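Local coordinates for thioredoxin reductase (Streptomyces clavuligerus, PDB 4NTD), which binds FAD and, as the flavoenzyme HlmI, catalyses disulfide bond formation in a natural product, probably holomycin, at residues 195-200 with 248-253; 183-188 with 213-218; 113-118 with 288-293; 131-136 with 325-330. All blocks are in the same frame, centred on the assembly; numbering follows the deposited sequence.

Interaction 1 of 4, residues 195-200 with 248-253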
loop_
_atom_site.group_PDB
_atom_site.type_symbol
_atom_site.label_atom_id
_atom_site.label_comp_id
_atom_site.label_asym_id
_atom_site.label_seq_id
_atom_site.Cartn_x
_atom_site.Cartn_y
_atom_site.Cartn_z
ATOM N N SER A 195 8.769 21.335 14.717
ATOM C CA SER A 195 8.855 22.633 15.400
ATOM C C SER A 195 9.943 22.627 16.464
ATOM O O SER A 195 10.203 21.591 17.070
ATOM C CB SER A 195 7.515 22.980 16.057
ATOM O OG SER A 195 7.567 24.246 16.696
ATOM N N ASP A 196 10.564 23.787 16.691
ATOM C CA ASP A 196 11.550 23.895 17.772
ATOM C C ASP A 196 10.893 24.318 19.088
ATOM O O ASP A 196 11.573 24.465 20.102
ATOM C CB ASP A 196 12.728 24.811 17.397
ATOM C CG ASP A 196 12.322 26.258 17.194
ATOM O OD1 ASP A 196 11.141 26.589 17.411
ATOM O OD2 ASP A 196 13.193 27.065 16.807
ATOM N N ASP A 197 9.566 24.472 19.071
ATOM C CA ASP A 197 8.781 24.844 20.249
ATOM C C ASP A 197 7.785 23.724 20.566
ATOM O O ASP A 197 6.630 23.757 20.133
ATOM C CB ASP A 197 8.061 26.173 19.976
ATOM C CG ASP A 197 7.402 26.768 21.215
ATOM O OD1 ASP A 197 7.385 26.126 22.286
ATOM O OD2 ASP A 197 6.895 27.903 21.108
ATOM N N VAL A 198 8.259 22.727 21.310
ATOM C CA VAL A 198 7.455 21.572 21.710
ATOM C C VAL A 198 7.581 21.381 23.219
ATOM O O VAL A 198 8.690 21.294 23.739
ATOM C CB VAL A 198 7.920 20.283 21.000
ATOM C CG1 VAL A 198 7.070 19.091 21.426
ATOM C CG2 VAL A 198 7.865 20.457 19.489
ATOM N N VAL A 199 6.444 21.317 23.912
ATOM C CA VAL A 199 6.411 21.135 25.362
ATOM C C VAL A 199 5.672 19.849 25.723
ATOM O O VAL A 199 4.604 19.568 25.173
ATOM C CB VAL A 199 5.713 22.332 26.046
ATOM C CG1 VAL A 199 5.406 22.035 27.509
ATOM C CG2 VAL A 199 6.574 23.580 25.926
ATOM N N LEU A 200 6.238 19.083 26.653
ATOM C CA LEU A 200 5.569 17.911 27.211
ATOM C C LEU A 200 4.922 18.280 28.538
ATOM O O LEU A 200 5.604 18.714 29.466
ATOM C CB LEU A 200 6.555 16.757 27.419
ATOM C CG LEU A 200 6.006 15.495 28.104
ATOM C CD1 LEU A 200 4.908 14.848 27.274
ATOM C CD2 LEU A 200 7.118 14.497 28.383
ATOM N N VAL A 248 -0.513 27.353 30.048
ATOM C CA VAL A 248 0.555 27.455 29.063
ATOM C C VAL A 248 -0.078 27.591 27.690
ATOM O O VAL A 248 -0.837 26.720 27.265
ATOM C CB VAL A 248 1.471 26.218 29.078
ATOM C CG1 VAL A 248 2.582 26.363 28.042
ATOM C CG2 VAL A 248 2.055 26.015 30.467
ATOM N N ALA A 249 0.231 28.688 27.006
ATOM C CA ALA A 249 -0.318 28.938 25.682
ATOM C C ALA A 249 0.312 27.996 24.653
ATOM O O ALA A 249 1.530 27.807 24.634
ATOM C CB ALA A 249 -0.108 30.391 25.283
ATOM N N ARG A 250 -0.544 27.391 23.832
ATOM C CA ARG A 250 -0.147 26.507 22.733
ATOM C C ARG A 250 -1.164 26.709 21.608
ATOM O O ARG A 250 -2.315 27.050 21.874
ATOM C CB ARG A 250 -0.180 25.034 23.163
ATOM C CG ARG A 250 0.826 24.601 24.225
ATOM C CD ARG A 250 2.245 24.456 23.686
ATOM N NE ARG A 250 3.065 25.644 23.914
ATOM C CZ ARG A 250 4.347 25.762 23.577
ATOM N NH1 ARG A 250 4.992 24.762 22.975
ATOM N NH2 ARG A 250 4.993 26.892 23.841
ATOM N N SER A 251 -0.751 26.497 20.362
ATOM C CA SER A 251 -1.679 26.572 19.225
ATOM C C SER A 251 -2.271 25.200 18.890
ATOM O O SER A 251 -3.395 25.106 18.391
ATOM C CB SER A 251 -0.976 27.143 17.992
ATOM O OG SER A 251 -0.066 26.205 17.449
ATOM N N THR A 252 -1.501 24.148 19.156
ATOM C CA THR A 252 -1.879 22.780 18.809
ATOM C C THR A 252 -1.367 21.825 19.884
ATOM O O THR A 252 -0.243 21.976 20.365
ATOM C CB THR A 252 -1.265 22.369 17.453
ATOM O OG1 THR A 252 -1.439 23.426 16.502
ATOM C CG2 THR A 252 -1.911 21.097 16.921
ATOM N N VAL A 253 -2.194 20.852 20.262
ATOM C CA VAL A 253 -1.813 19.854 21.261
ATOM C C VAL A 253 -1.967 18.454 20.670
ATOM O O VAL A 253 -2.938 18.171 19.966
ATOM C CB VAL A 253 -2.642 20.006 22.557
ATOM C CG1 VAL A 253 -2.398 18.845 23.511
ATOM C CG2 VAL A 253 -2.299 21.319 23.247
#

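Interaction 2 of 4, residues 183-188 with 213-218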
loop_
_atom_site.group_PDB
_atom_site.type_symbol
_atom_site.label_atom_id
_atom_site.label_comp_id
_atom_site.label_asym_id
_atom_site.label_seq_id
_atom_site.Cartn_x
_atom_site.Cartn_y
_atom_site.Cartn_z
ATOM N N GLY A 183 3.512 6.340 25.297
ATOM C CA GLY A 183 4.170 6.798 24.075
ATOM C C GLY A 183 4.405 8.299 23.982
ATOM O O GLY A 183 4.975 8.772 23.000
ATOM N N ALA A 184 3.986 9.051 25.000
ATOM C CA ALA A 184 4.033 10.518 24.951
ATOM C C ALA A 184 5.445 11.099 24.808
ATOM O O ALA A 184 5.637 12.082 24.090
ATOM C CB ALA A 184 3.347 11.109 26.174
ATOM N N VAL A 185 6.425 10.506 25.490
ATOM C CA VAL A 185 7.806 10.997 25.411
ATOM C C VAL A 185 8.338 10.873 23.983
ATOM O O VAL A 185 8.830 11.848 23.416
ATOM C CB VAL A 185 8.749 10.265 26.396
ATOM C CG1 VAL A 185 10.204 10.640 26.141
ATOM C CG2 VAL A 185 8.377 10.602 27.833
ATOM N N ARG A 186 8.228 9.679 23.404
ATOM C CA ARG A 186 8.667 9.460 22.023
ATOM C C ARG A 186 7.904 10.359 21.047
ATOM O O ARG A 186 8.469 10.827 20.057
ATOM C CB ARG A 186 8.529 7.986 21.622
ATOM C CG ARG A 186 9.577 7.075 22.250
ATOM C CD ARG A 186 9.509 5.646 21.722
ATOM N NE ARG A 186 10.647 5.305 20.864
ATOM C CZ ARG A 186 10.708 5.482 19.542
ATOM N NH1 ARG A 186 9.694 6.012 18.863
ATOM N NH2 ARG A 186 11.807 5.123 18.889
ATOM N N HIS A 187 6.630 10.617 21.338
ATOM C CA HIS A 187 5.811 11.480 20.484
ATOM C C HIS A 187 6.314 12.926 20.479
ATOM O O HIS A 187 6.350 13.569 19.429
ATOM C CB HIS A 187 4.337 11.426 20.903
ATOM C CG HIS A 187 3.382 11.525 19.757
ATOM N ND1 HIS A 187 3.393 10.632 18.707
ATOM C CD2 HIS A 187 2.378 12.396 19.500
ATOM C CE1 HIS A 187 2.443 10.954 17.848
ATOM N NE2 HIS A 187 1.812 12.020 18.307
ATOM N N ALA A 188 6.706 13.433 21.647
ATOM C CA ALA A 188 7.277 14.778 21.746
ATOM C C ALA A 188 8.595 14.885 20.973
ATOM O O ALA A 188 8.841 15.878 20.285
ATOM C CB ALA A 188 7.484 15.166 23.204
ATOM N N ARG A 213 16.946 12.551 29.794
ATOM C CA ARG A 213 18.135 12.897 29.001
ATOM C C ARG A 213 17.777 13.229 27.547
ATOM O O ARG A 213 18.299 14.187 26.976
ATOM C CB ARG A 213 19.179 11.771 29.039
ATOM C CG ARG A 213 20.052 11.772 30.285
ATOM C CD ARG A 213 21.207 10.789 30.162
ATOM N NE ARG A 213 20.767 9.401 30.299
ATOM C CZ ARG A 213 20.608 8.755 31.454
ATOM N NH1 ARG A 213 20.847 9.355 32.618
ATOM N NH2 ARG A 213 20.202 7.490 31.448
ATOM N N ALA A 214 16.878 12.443 26.959
ATOM C CA ALA A 214 16.464 12.642 25.568
ATOM C C ALA A 214 15.695 13.951 25.387
ATOM O O ALA A 214 15.962 14.712 24.458
ATOM C CB ALA A 214 15.623 11.468 25.093
ATOM N N LEU A 215 14.744 14.203 26.284
ATOM C CA LEU A 215 13.948 15.430 26.240
ATOM C C LEU A 215 14.822 16.676 26.432
ATOM O O LEU A 215 14.643 17.674 25.735
ATOM C CB LEU A 215 12.827 15.378 27.285
ATOM C CG LEU A 215 11.724 14.347 27.017
ATOM C CD1 LEU A 215 10.935 14.046 28.284
ATOM C CD2 LEU A 215 10.796 14.812 25.904
ATOM N N SER A 216 15.772 16.609 27.365
ATOM C CA SER A 216 16.733 17.701 27.562
ATOM C C SER A 216 17.594 17.931 26.319
ATOM O O SER A 216 17.785 19.071 25.890
ATOM C CB SER A 216 17.638 17.422 28.768
ATOM O OG SER A 216 16.909 17.499 29.978
ATOM N N ALA A 217 18.097 16.843 25.739
ATOM C CA ALA A 217 18.984 16.920 24.576
ATOM C C ALA A 217 18.295 17.495 23.336
ATOM O O ALA A 217 18.934 18.178 22.536
ATOM C CB ALA A 217 19.566 15.549 24.266
ATOM N N ARG A 218 17.002 17.218 23.178
ATOM C CA ARG A 218 16.225 17.781 22.066
ATOM C C ARG A 218 15.465 19.050 22.460
ATOM O O ARG A 218 14.654 19.559 21.686
ATOM C CB ARG A 218 15.267 16.733 21.484
ATOM C CG ARG A 218 15.955 15.596 20.741
ATOM C CD ARG A 218 16.709 16.080 19.507
ATOM N NE ARG A 218 15.817 16.427 18.398
ATOM C CZ ARG A 218 15.999 17.433 17.539
ATOM N NH1 ARG A 218 17.039 18.261 17.646
ATOM N NH2 ARG A 218 15.115 17.629 16.567
#

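Interaction 3 of 4, residues 113-118 with 288-293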
loop_
_atom_site.group_PDB
_atom_site.type_symbol
_atom_site.label_atom_id
_atom_site.label_comp_id
_atom_site.label_asym_id
_atom_site.label_seq_id
_atom_site.Cartn_x
_atom_site.Cartn_y
_atom_site.Cartn_z
ATOM N N GLY A 113 -18.559 -24.956 5.794
ATOM C CA GLY A 113 -17.831 -25.755 4.801
ATOM C C GLY A 113 -16.416 -26.160 5.183
ATOM O O GLY A 113 -15.934 -25.833 6.270
ATOM N N GLU A 114 -15.751 -26.874 4.274
ATOM C CA GLU A 114 -14.385 -27.361 4.500
ATOM C C GLU A 114 -13.343 -26.246 4.385
ATOM O O GLU A 114 -13.634 -25.162 3.874
ATOM C CB GLU A 114 -14.046 -28.485 3.512
ATOM C CG GLU A 114 -14.755 -29.802 3.787
ATOM C CD GLU A 114 -14.108 -30.982 3.080
ATOM O OE1 GLU A 114 -13.579 -30.801 1.962
ATOM O OE2 GLU A 114 -14.133 -32.098 3.643
ATOM N N ASP A 115 -12.130 -26.529 4.862
ATOM C CA ASP A 115 -10.999 -25.596 4.752
ATOM C C ASP A 115 -10.633 -25.285 3.297
ATOM O O ASP A 115 -10.130 -24.199 3.005
ATOM C CB ASP A 115 -9.760 -26.154 5.474
ATOM C CG ASP A 115 -9.842 -26.020 6.990
ATOM O OD1 ASP A 115 -10.928 -25.698 7.519
ATOM O OD2 ASP A 115 -8.807 -26.244 7.655
ATOM N N ASP A 116 -10.881 -26.241 2.400
ATOM C CA ASP A 116 -10.555 -26.097 0.975
ATOM C C ASP A 116 -11.687 -25.489 0.136
ATOM O O ASP A 116 -11.501 -25.223 -1.053
ATOM C CB ASP A 116 -10.148 -27.454 0.385
ATOM C CG ASP A 116 -11.323 -28.409 0.227
ATOM O OD1 ASP A 116 -12.308 -28.288 0.986
ATOM O OD2 ASP A 116 -11.256 -29.289 -0.657
ATOM N N ALA A 117 -12.856 -25.297 0.744
ATOM C CA ALA A 117 -13.968 -24.603 0.094
ATOM C C ALA A 117 -14.742 -23.787 1.129
ATOM O O ALA A 117 -15.899 -24.092 1.427
ATOM C CB ALA A 117 -14.881 -25.598 -0.606
ATOM N N PRO A 118 -14.097 -22.743 1.686
ATOM C CA PRO A 118 -14.749 -21.944 2.727
ATOM C C PRO A 118 -16.016 -21.235 2.257
ATOM O O PRO A 118 -16.145 -20.892 1.083
ATOM C CB PRO A 118 -13.689 -20.901 3.113
ATOM C CG PRO A 118 -12.409 -21.348 2.510
ATOM C CD PRO A 118 -12.733 -22.274 1.382
ATOM N N SER A 288 -5.085 -16.417 9.680
ATOM C CA SER A 288 -4.932 -17.855 9.927
ATOM C C SER A 288 -6.187 -18.670 9.593
ATOM O O SER A 288 -6.132 -19.901 9.558
ATOM C CB SER A 288 -4.535 -18.105 11.385
ATOM O OG SER A 288 -5.592 -17.776 12.270
ATOM N N VAL A 289 -7.313 -17.993 9.372
ATOM C CA VAL A 289 -8.559 -18.657 8.993
ATOM C C VAL A 289 -8.693 -18.627 7.471
ATOM O O VAL A 289 -8.698 -17.545 6.877
ATOM C CB VAL A 289 -9.781 -17.977 9.644
ATOM C CG1 VAL A 289 -11.080 -18.600 9.148
ATOM C CG2 VAL A 289 -9.690 -18.077 11.161
ATOM N N PRO A 290 -8.797 -19.809 6.832
ATOM C CA PRO A 290 -8.916 -19.815 5.374
ATOM C C PRO A 290 -10.103 -18.993 4.869
ATOM O O PRO A 290 -11.200 -19.077 5.425
ATOM C CB PRO A 290 -9.087 -21.301 5.034
ATOM C CG PRO A 290 -8.481 -22.030 6.181
ATOM C CD PRO A 290 -8.728 -21.174 7.387
ATOM N N GLY A 291 -9.860 -18.183 3.843
ATOM C CA GLY A 291 -10.900 -17.376 3.217
ATOM C C GLY A 291 -11.149 -16.015 3.844
ATOM O O GLY A 291 -12.020 -15.278 3.379
ATOM N N VAL A 292 -10.386 -15.674 4.883
ATOM C CA VAL A 292 -10.584 -14.425 5.624
ATOM C C VAL A 292 -9.348 -13.529 5.527
ATOM O O VAL A 292 -8.279 -13.873 6.036
ATOM C CB VAL A 292 -10.907 -14.700 7.108
ATOM C CG1 VAL A 292 -11.087 -13.394 7.878
ATOM C CG2 VAL A 292 -12.154 -15.566 7.227
ATOM N N TRP A 293 -9.511 -12.385 4.862
ATOM C CA TRP A 293 -8.463 -11.373 4.746
ATOM C C TRP A 293 -8.761 -10.201 5.680
ATOM O O TRP A 293 -9.920 -9.947 6.016
ATOM C CB TRP A 293 -8.360 -10.864 3.300
ATOM C CG TRP A 293 -7.392 -11.628 2.434
ATOM C CD1 TRP A 293 -6.128 -11.245 2.096
ATOM C CD2 TRP A 293 -7.610 -12.894 1.797
ATOM N NE1 TRP A 293 -5.542 -12.191 1.291
ATOM C CE2 TRP A 293 -6.429 -13.215 1.091
ATOM C CE3 TRP A 293 -8.687 -13.788 1.751
ATOM C CZ2 TRP A 293 -6.294 -14.390 0.351
ATOM C CZ3 TRP A 293 -8.551 -14.959 1.015
ATOM C CH2 TRP A 293 -7.363 -15.248 0.327
#

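Interaction 4 of 4, residues 131-136 with 325-330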
loop_
_atom_site.group_PDB
_atom_site.type_symbol
_atom_site.label_atom_id
_atom_site.label_comp_id
_atom_site.label_asym_id
_atom_site.label_seq_id
_atom_site.Cartn_x
_atom_site.Cartn_y
_atom_site.Cartn_z
ATOM N N SER A 131 -24.837 -14.814 2.513
ATOM C CA SER A 131 -23.904 -15.929 2.361
ATOM C C SER A 131 -22.846 -15.547 1.328
ATOM O O SER A 131 -23.177 -14.984 0.289
ATOM C CB SER A 131 -24.647 -17.186 1.911
ATOM O OG SER A 131 -23.774 -18.299 1.848
ATOM N N THR A 132 -21.582 -15.853 1.617
ATOM C CA THR A 132 -20.468 -15.455 0.750
ATOM C C THR A 132 -19.323 -16.470 0.764
ATOM O O THR A 132 -19.146 -17.207 1.735
ATOM C CB THR A 132 -19.933 -14.059 1.149
ATOM O OG1 THR A 132 -18.911 -13.642 0.233
ATOM C CG2 THR A 132 -19.377 -14.058 2.573
ATOM N N ARG A 133 -18.545 -16.500 -0.316
ATOM C CA ARG A 133 -17.393 -17.401 -0.404
ATOM C C ARG A 133 -16.209 -16.901 0.425
ATOM O O ARG A 133 -15.464 -17.706 0.986
ATOM C CB ARG A 133 -16.963 -17.594 -1.862
ATOM C CG ARG A 133 -18.029 -18.228 -2.738
ATOM C CD ARG A 133 -17.562 -18.372 -4.177
ATOM N NE ARG A 133 -16.568 -19.429 -4.332
ATOM C CZ ARG A 133 -15.906 -19.687 -5.460
ATOM N NH1 ARG A 133 -16.110 -18.959 -6.553
ATOM N NH2 ARG A 133 -15.023 -20.677 -5.492
ATOM N N ARG A 134 -16.041 -15.580 0.492
ATOM C CA ARG A 134 -14.887 -14.962 1.149
ATOM C C ARG A 134 -15.284 -13.693 1.900
ATOM O O ARG A 134 -16.324 -13.091 1.617
ATOM C CB ARG A 134 -13.820 -14.608 0.111
ATOM C CG ARG A 134 -13.263 -15.787 -0.675
ATOM C CD ARG A 134 -12.435 -16.704 0.206
ATOM N NE ARG A 134 -11.752 -17.741 -0.566
ATOM C CZ ARG A 134 -12.291 -18.896 -0.957
ATOM N NH1 ARG A 134 -13.553 -19.206 -0.665
ATOM N NH2 ARG A 134 -11.556 -19.754 -1.657
ATOM N N VAL A 135 -14.443 -13.293 2.852
ATOM C CA VAL A 135 -14.641 -12.063 3.620
ATOM C C VAL A 135 -13.341 -11.260 3.686
ATOM O O VAL A 135 -12.265 -11.825 3.888
ATOM C CB VAL A 135 -15.124 -12.367 5.057
ATOM C CG1 VAL A 135 -15.234 -11.091 5.886
ATOM C CG2 VAL A 135 -16.463 -13.089 5.022
ATOM N N VAL A 136 -13.457 -9.945 3.498
ATOM C CA VAL A 136 -12.370 -9.006 3.767
ATOM C C VAL A 136 -12.822 -8.102 4.909
ATOM O O VAL A 136 -13.838 -7.415 4.790
ATOM C CB VAL A 136 -12.029 -8.139 2.535
ATOM C CG1 VAL A 136 -10.920 -7.144 2.867
ATOM C CG2 VAL A 136 -11.628 -9.017 1.357
ATOM N N ASP A 325 -7.916 -20.800 -7.964
ATOM C CA ASP A 325 -7.409 -22.123 -7.583
ATOM C C ASP A 325 -8.551 -23.037 -7.124
ATOM O O ASP A 325 -8.591 -24.212 -7.488
ATOM C CB ASP A 325 -6.340 -22.018 -6.488
ATOM C CG ASP A 325 -5.053 -21.364 -6.974
ATOM O OD1 ASP A 325 -4.246 -20.950 -6.118
ATOM O OD2 ASP A 325 -4.837 -21.264 -8.200
ATOM N N GLU A 326 -9.483 -22.493 -6.343
ATOM C CA GLU A 326 -10.658 -23.257 -5.917
ATOM C C GLU A 326 -11.600 -23.556 -7.090
ATOM O O GLU A 326 -12.103 -24.675 -7.206
ATOM C CB GLU A 326 -11.419 -22.531 -4.804
ATOM C CG GLU A 326 -12.492 -23.392 -4.151
ATOM C CD GLU A 326 -13.328 -22.635 -3.143
ATOM O OE1 GLU A 326 -12.756 -22.075 -2.185
ATOM O OE2 GLU A 326 -14.564 -22.607 -3.308
ATOM N N ASP A 327 -11.836 -22.559 -7.946
ATOM C CA ASP A 327 -12.670 -22.734 -9.143
ATOM C C ASP A 327 -12.129 -23.878 -10.015
ATOM O O ASP A 327 -12.893 -24.719 -10.497
ATOM C CB ASP A 327 -12.738 -21.439 -9.978
ATOM C CG ASP A 327 -13.522 -20.314 -9.293
ATOM O OD1 ASP A 327 -14.406 -20.598 -8.456
ATOM O OD2 ASP A 327 -13.253 -19.130 -9.609
ATOM N N VAL A 328 -10.810 -23.910 -10.200
ATOM C CA VAL A 328 -10.157 -24.940 -11.015
ATOM C C VAL A 328 -10.255 -26.316 -10.353
ATOM O O VAL A 328 -10.624 -27.294 -11.003
ATOM C CB VAL A 328 -8.673 -24.596 -11.288
ATOM C CG1 VAL A 328 -7.952 -25.755 -11.971
ATOM C CG2 VAL A 328 -8.565 -23.343 -12.146
ATOM N N ALA A 329 -9.926 -26.384 -9.064
ATOM C CA ALA A 329 -9.974 -27.647 -8.320
ATOM C C ALA A 329 -11.382 -28.249 -8.309
ATOM O O ALA A 329 -11.542 -29.463 -8.443
ATOM C CB ALA A 329 -9.466 -27.451 -6.899
ATOM N N SER A 330 -12.394 -27.397 -8.162
ATOM C CA SER A 330 -13.791 -27.840 -8.187
ATOM C C SER A 330 -14.219 -28.340 -9.569
ATOM O O SER A 330 -14.972 -29.311 -9.674
ATOM C CB SER A 330 -14.722 -26.714 -7.730
ATOM O OG SER A 330 -14.504 -26.397 -6.365
HETATM O O HOH W 1 -16.150 -21.019 -1.734
#

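Interaction 1 of 4, residues 195-200 with 248-253
A salt bridge between Asp-197 and Arg-250 joins the chain near the beginnings of strands 198-201 and 252-254, in the Rossmann-like domain that corresponds to the pyridine-nucleotide domain of thioredoxin reductases. The arginine turns two nitrogens on a single carboxylate oxygen. NH1 of Arg-250 lies 2.8 Å from OD1 of Asp-197. NH2 of Arg-250 reaches the same OD1 of Asp-197 at 3.0 Å. OD1 lies in the guanidinium plane, so it sits at the end edge of the arginine. The carboxylate is not flat with it: the two planes stand 71° apart, and both nitrogens come from the same face of the aspartate. The Arg-250 chain bends at chi2 (-75°) and again at chi3 (96°). This curls NE back to the preceding residue, where it donates to O of Ala-249 at 2.7 Å. NE and the two end nitrogens are therefore all engaged, which fixes the rotation of the group. CG2 of Val-199 packs over one face of the guanidinium, 3.6 Å from NH1 of Arg-250. Asp-197 closes an ST turn: its N donates to OG of Ser-195 at 3.1 Å. A leucine in place of Arg-250 would probably leave the Asp-197 carboxylate without its positive mate and Ala-249 O without its side-chain donor. Arg-250 NH1 also bonds to the backbone O of Leu-175. The arginine sits where strand 247-249 of the antiparallel sheet gives way to strand 252-254 of the parallel one. Strand 175-178 runs between 252-254 and 198-201.

Interaction 2 of 4, residues 183-188 with 213-218
Helices 184-191 and 209-217 run side by side in roughly the same direction, with CA of Val-185 7.6 Å from CA of Leu-215 and no hydrogen bond between the two segments. The contact is purely apolar and small. Leu-215 does most of the reaching. Its CB does not aim straight at the other helix, but the branched end swings across to it. CG1 of Val-185 lies 4.1 Å from CD1 of Leu-215, and CG of Leu-215 is equally near to it. This valine methyl is anti to the backbone N (chi1 171°), which turns it to the leucine fork. The other branch of the leucine goes to a second residue: CD2 of Leu-215 is 4.3 Å from CB of Ala-188, one turn further along helix 184-191. The leucine thus spans a turn of the neighbouring helix with its two methyls. The two helices belong to successive beta-alpha-beta crossovers of a Rossmann-type sheet, with strand 198-201 between them in the chain. Leu-200 of that strand touches both Val-185 and Leu-215, so the pair is packed against the sheet. On helix 184-191, His-187 contacts the bound glutathione and its NE2 is hydrogen-bonded to O of His-161. Towards the dimer partner, Ala-214 and Arg-218 pack on Val-328 of the second subunit, and Arg-186 forms a salt bridge with Asp-325 of that subunit.

Interaction 3 of 4, residues 113-118 with 288-293
Asp-115 and Pro-118 meet Pro-290 and Gly-291 by van der Waals contact alone; no hydrogen bond joins the two segments. Carbonyl groups supply part of the surface. O of Asp-115 lies 3.7 Å from CB of Pro-290. In return, O of Pro-290 lies 3.9 Å from CB of Pro-118. The apolar part is proline against proline, with CG of Pro-118 4.2 Å from CB of Pro-290. The side chain of Asp-115 borders the same proline, its CG 4.3 Å from CG of Pro-290. Its OD1 forms a salt bridge with Arg-111, which itself touches Pro-290. Gly-291 brings only backbone, its N 4.3 Å from CG of Pro-118. Its phi is positive (87°). Each segment is shaped by a turn of its own. Glu-114 to Ala-117 form a type I turn, with Ala-117 N bonded to Glu-114 O at 3.2 Å. Val-289 to Val-292 form a type II turn, with Val-292 N bonded to Val-289 O at 3.2 Å. Its two central residues are Pro-290 and Gly-291, the classic Pro-Gly pair of a type II turn. This turn leads into strand 292-294, an outer strand of the parallel Rossmann-type sheet, and the type I turn lies in the hairpin connection between strands 106-112 and 119-124.

Interaction 4 of 4, residues 131-136 with 325-330
Arg-133 and Arg-134 share the carboxylate of Glu-326, one oxygen each, and Arg-133 also holds Asp-327. NH2 of Arg-134 donates to OE1 of Glu-326 at 2.7 Å in a nearly straight bond, and NH1 of Arg-134 adds a weak one to the same oxygen. NH2 of Arg-133 donates to OE2 of Glu-326 at 3.0 Å, meeting it from well above the carboxylate plane (69° out of it). The same NH2 and NH1 of Arg-133 both bind OD1 of Asp-327, each at 3.0 Å. NH1 meets OD1 on its syn lone pair, while NH2 comes from above the carboxylate plane. A water bridges the two groups: it accepts from NE of Arg-133 at 3.1 Å and donates to OE2 of Glu-326 at 2.7 Å. Replacing Arg-133 by a methionine would probably leave Asp-327 OD1 and Glu-326 OE2 short of positive charge and the water without one of its donors. In the next shell, Glu-326 stretches out with CG anti to the backbone N (chi1 -169°), which carries its carboxylate to the arginines. Arg-134 folds back, so its NH1 donates to O of Arg-133 at 2.9 Å. Its NH2 also bonds to Gln-322, and Asp-327 OD2 pairs with Arg-54. This salt-bridge network ties the long helix 305-338 to the corner where the chain leaves antiparallel strand 129-132 and enters strand 134-137 of the parallel, Rossmann-type sheet.

The four contacts fall into two pairs on opposite sides of the chain's centre. Interactions 1 and 2 have centres 13 Å apart: the helices of interaction 2 pack on strand 198-201 of interaction 1, with CD2 of Leu-200 3.8 Å from CD1 of Leu-215. Interactions 3 and 4 have centres 8 Å apart. Strands 134-137 and 292-294 are neighbours there, and Trp-293 N lies 3.0 Å from Val-135 O, probably hydrogen-bonded. Between the pairs, centres of interactions 1 and 4 lie about 53 Å apart. Across the dimer, interaction 2 of one subunit meets interaction 4 of the other. Interaction 2 holds His-187 of the glutathione pocket; its contact residue Ala-188 has its side chain about 11 Å from the bound glutathione.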